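Local coordinates for protein GphF Dehydratase 1 (Archangium violaceum, PDB 6MBF) that probably removes water from a chain-bound polyketide intermediate in gephyronic acid assembly, and is linked to rearrangement of the resulting olefin, at residues G22-D33 against R88-S99. Residues are numbered along the deposited sequence; the frame is centred on the assembly and turned at random.
Sequences GARCFTGTVSSD and RAGAPARLRLRS
Strands 23-30 and 93-99 run antiparallel as neighbours in the N-terminal hotdog fold of this polyketide synthase dehydratase, paired from R24 with S99 to V30 with A93. In the middle of the ladder F26 N gives a nearly linear bond (174°) to L97 O at 2.8 Å. R94 folds back over its partner strand, its chain bent at chi2 and chi3, and reaches two acceptors: R94 NE makes a long, weak bond of 3.3 Å to G28 O, which lies at the guanidinium edge, while R94 NH2 bonds weakly to T27 OG1 at 2.8 Å. The threonine hydroxyl, swung away from its own backbone N (chi1 -168°), suits this place because it can also donate, to L95 O at 3.1 Å, a carbonyl already bonded to G28 N. An alanine in place of R94 would probably leave T27 OG1 and G28 O without these side-chain donors. On the face of F26, L97 and S99, opposite R94 and T27, branched V30 meets L95 crosswise, V30 CG1 lying 3.9 Å from L95 CD1. Beyond the strands, the short hydroxyl of S32 is placed to accept from the type II turn R88-A91, S32 OG to G90 N at 2.8 Å; G90 has a phi of 79°, which glycine adopts easily. A water links S32 N to R88 O and A91 O. F26, L97 and S99 pack their side chains against helix 52-65, R96 forms a salt bridge with E117 and R98 one with E105, and strands 14-15 and 103-109 extend the sheet on either side.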
# COMPACT_ATOMS: atom_id res chain seq x y z
N GLY A 22 9.61 -23.00 14.01
CA GLY A 22 10.04 -22.23 12.86
C GLY A 22 8.94 -21.47 12.15
O GLY A 22 9.22 -20.76 11.17
N ALA A 23 7.69 -21.59 12.59
CA ALA A 23 6.56 -20.92 11.97
C ALA A 23 6.13 -19.77 12.87
O ALA A 23 5.77 -19.99 14.03
CB ALA A 23 5.40 -21.88 11.74
N ARG A 24 6.15 -18.56 12.33
CA ARG A 24 5.79 -17.36 13.08
C ARG A 24 4.40 -16.90 12.67
O ARG A 24 3.97 -17.11 11.53
CB ARG A 24 6.79 -16.24 12.82
CG ARG A 24 8.25 -16.69 12.79
CD ARG A 24 8.78 -16.96 14.18
NE ARG A 24 10.23 -16.83 14.25
CZ ARG A 24 11.09 -17.85 14.26
NH1 ARG A 24 10.63 -19.10 14.20
NH2 ARG A 24 12.39 -17.63 14.33
N CYS A 25 3.71 -16.23 13.59
CA CYS A 25 2.34 -15.83 13.31
C CYS A 25 1.96 -14.59 14.10
O CYS A 25 2.25 -14.48 15.29
CB CYS A 25 1.36 -16.97 13.62
SG CYS A 25 -0.38 -16.61 13.21
N PHE A 26 1.31 -13.65 13.41
CA PHE A 26 0.67 -12.50 14.03
C PHE A 26 -0.83 -12.60 13.78
O PHE A 26 -1.27 -13.08 12.73
CB PHE A 26 1.18 -11.16 13.46
CG PHE A 26 2.66 -10.92 13.64
CD1 PHE A 26 3.13 -10.18 14.72
CD2 PHE A 26 3.58 -11.41 12.72
CE1 PHE A 26 4.50 -9.95 14.88
CE2 PHE A 26 4.94 -11.19 12.88
CZ PHE A 26 5.40 -10.45 13.96
N THR A 27 -1.62 -12.12 14.73
CA THR A 27 -3.06 -12.07 14.49
C THR A 27 -3.66 -10.86 15.18
O THR A 27 -3.19 -10.41 16.22
CB THR A 27 -3.76 -13.35 14.94
OG1 THR A 27 -5.10 -13.36 14.43
CG2 THR A 27 -3.80 -13.43 16.46
N GLY A 28 -4.73 -10.34 14.58
CA GLY A 28 -5.45 -9.23 15.16
C GLY A 28 -6.83 -9.18 14.56
O GLY A 28 -7.23 -10.04 13.77
N THR A 29 -7.57 -8.15 14.96
CA THR A 29 -8.90 -7.88 14.45
C THR A 29 -8.94 -6.46 13.91
O THR A 29 -8.43 -5.53 14.55
CB THR A 29 -9.96 -8.06 15.55
OG1 THR A 29 -9.97 -9.42 15.99
CG2 THR A 29 -11.33 -7.69 15.03
N VAL A 30 -9.54 -6.29 12.73
CA VAL A 30 -9.75 -4.97 12.16
C VAL A 30 -11.22 -4.84 11.77
O VAL A 30 -11.96 -5.82 11.69
CB VAL A 30 -8.85 -4.71 10.93
CG1 VAL A 30 -7.36 -4.82 11.32
CG2 VAL A 30 -9.21 -5.65 9.80
N SER A 31 -11.64 -3.60 11.52
CA SER A 31 -12.94 -3.35 10.92
C SER A 31 -12.82 -2.10 10.06
O SER A 31 -11.81 -1.40 10.08
CB SER A 31 -14.03 -3.15 11.98
OG SER A 31 -13.89 -1.86 12.55
N SER A 32 -13.89 -1.81 9.31
CA SER A 32 -13.94 -0.58 8.53
C SER A 32 -13.82 0.66 9.41
O SER A 32 -13.55 1.75 8.89
CB SER A 32 -15.23 -0.53 7.69
OG SER A 32 -16.41 -0.42 8.48
N ASP A 33 -14.03 0.53 10.73
CA ASP A 33 -13.89 1.65 11.65
C ASP A 33 -12.52 1.77 12.30
O ASP A 33 -12.22 2.81 12.89
CB ASP A 33 -14.95 1.55 12.76
CG ASP A 33 -16.36 1.55 12.21
OD1 ASP A 33 -16.63 2.37 11.30
OD2 ASP A 33 -17.18 0.74 12.68
N ARG A 88 -17.69 -5.67 5.49
CA ARG A 88 -19.01 -5.08 5.70
C ARG A 88 -18.89 -4.05 6.82
O ARG A 88 -18.30 -4.34 7.87
CB ARG A 88 -20.06 -6.13 6.06
CG ARG A 88 -20.02 -7.38 5.21
CD ARG A 88 -20.26 -7.12 3.73
NE ARG A 88 -20.24 -8.39 3.00
CZ ARG A 88 -20.19 -8.49 1.67
NH1 ARG A 88 -20.15 -7.40 0.92
NH2 ARG A 88 -20.16 -9.69 1.10
N ALA A 89 -19.43 -2.86 6.59
CA ALA A 89 -19.29 -1.72 7.50
C ALA A 89 -19.49 -2.13 8.95
O ALA A 89 -20.53 -2.71 9.31
CB ALA A 89 -20.30 -0.64 7.12
N GLY A 90 -18.47 -1.88 9.78
CA GLY A 90 -18.56 -2.14 11.20
C GLY A 90 -18.38 -3.58 11.63
O GLY A 90 -18.19 -3.82 12.83
N ALA A 91 -18.42 -4.55 10.71
CA ALA A 91 -18.27 -5.95 11.10
C ALA A 91 -16.79 -6.31 11.20
O ALA A 91 -16.06 -6.15 10.22
CB ALA A 91 -18.96 -6.88 10.11
N PRO A 92 -16.32 -6.79 12.35
CA PRO A 92 -14.90 -7.12 12.48
C PRO A 92 -14.48 -8.30 11.61
O PRO A 92 -15.27 -9.21 11.31
CB PRO A 92 -14.75 -7.45 13.97
CG PRO A 92 -16.11 -7.91 14.38
CD PRO A 92 -17.07 -7.05 13.59
N ALA A 93 -13.21 -8.28 11.22
CA ALA A 93 -12.57 -9.38 10.51
C ALA A 93 -11.27 -9.72 11.20
O ALA A 93 -10.51 -8.82 11.58
CB ALA A 93 -12.30 -9.02 9.04
N ARG A 94 -11.01 -11.01 11.37
CA ARG A 94 -9.71 -11.48 11.85
C ARG A 94 -8.68 -11.37 10.73
O ARG A 94 -8.95 -11.75 9.60
CB ARG A 94 -9.81 -12.93 12.32
CG ARG A 94 -10.81 -13.18 13.43
CD ARG A 94 -10.51 -12.34 14.66
NE ARG A 94 -9.11 -12.43 15.06
CZ ARG A 94 -8.62 -13.36 15.85
NH1 ARG A 94 -9.41 -14.31 16.35
NH2 ARG A 94 -7.32 -13.36 16.16
N LEU A 95 -7.50 -10.84 11.06
CA LEU A 95 -6.37 -10.75 10.15
C LEU A 95 -5.23 -11.59 10.68
O LEU A 95 -5.00 -11.65 11.90
CB LEU A 95 -5.89 -9.32 9.98
CG LEU A 95 -6.56 -8.38 8.99
CD1 LEU A 95 -5.65 -7.18 8.80
CD2 LEU A 95 -6.83 -9.07 7.67
N ARG A 96 -4.49 -12.23 9.78
CA ARG A 96 -3.40 -13.11 10.17
C ARG A 96 -2.26 -12.97 9.18
O ARG A 96 -2.49 -13.04 7.97
CB ARG A 96 -3.86 -14.57 10.23
CG ARG A 96 -2.78 -15.58 10.60
CD ARG A 96 -3.32 -17.01 10.53
NE ARG A 96 -3.47 -17.46 9.14
CZ ARG A 96 -4.13 -18.55 8.77
NH1 ARG A 96 -4.72 -19.32 9.68
NH2 ARG A 96 -4.21 -18.88 7.49
N LEU A 97 -1.05 -12.75 9.68
CA LEU A 97 0.16 -12.88 8.88
C LEU A 97 0.97 -14.03 9.45
O LEU A 97 1.32 -14.02 10.63
CB LEU A 97 0.98 -11.58 8.87
CG LEU A 97 2.21 -11.57 7.95
CD1 LEU A 97 2.53 -10.14 7.49
CD2 LEU A 97 3.47 -12.19 8.60
N ARG A 98 1.25 -15.02 8.61
CA ARG A 98 2.08 -16.15 9.00
C ARG A 98 3.33 -16.16 8.15
O ARG A 98 3.32 -15.73 6.99
CB ARG A 98 1.31 -17.47 8.87
CG ARG A 98 1.01 -17.91 7.46
CD ARG A 98 0.09 -19.12 7.44
NE ARG A 98 -0.02 -19.70 6.10
CZ ARG A 98 -0.91 -20.63 5.78
NH1 ARG A 98 -1.76 -21.08 6.70
NH2 ARG A 98 -0.97 -21.11 4.54
N SER A 99 4.42 -16.64 8.73
CA SER A 99 5.72 -16.58 8.08
C SER A 99 6.50 -17.85 8.40
O SER A 99 6.41 -18.37 9.52
CB SER A 99 6.51 -15.36 8.55
OG SER A 99 7.76 -15.28 7.90
O HOH W 1 -15.81 -3.83 8.93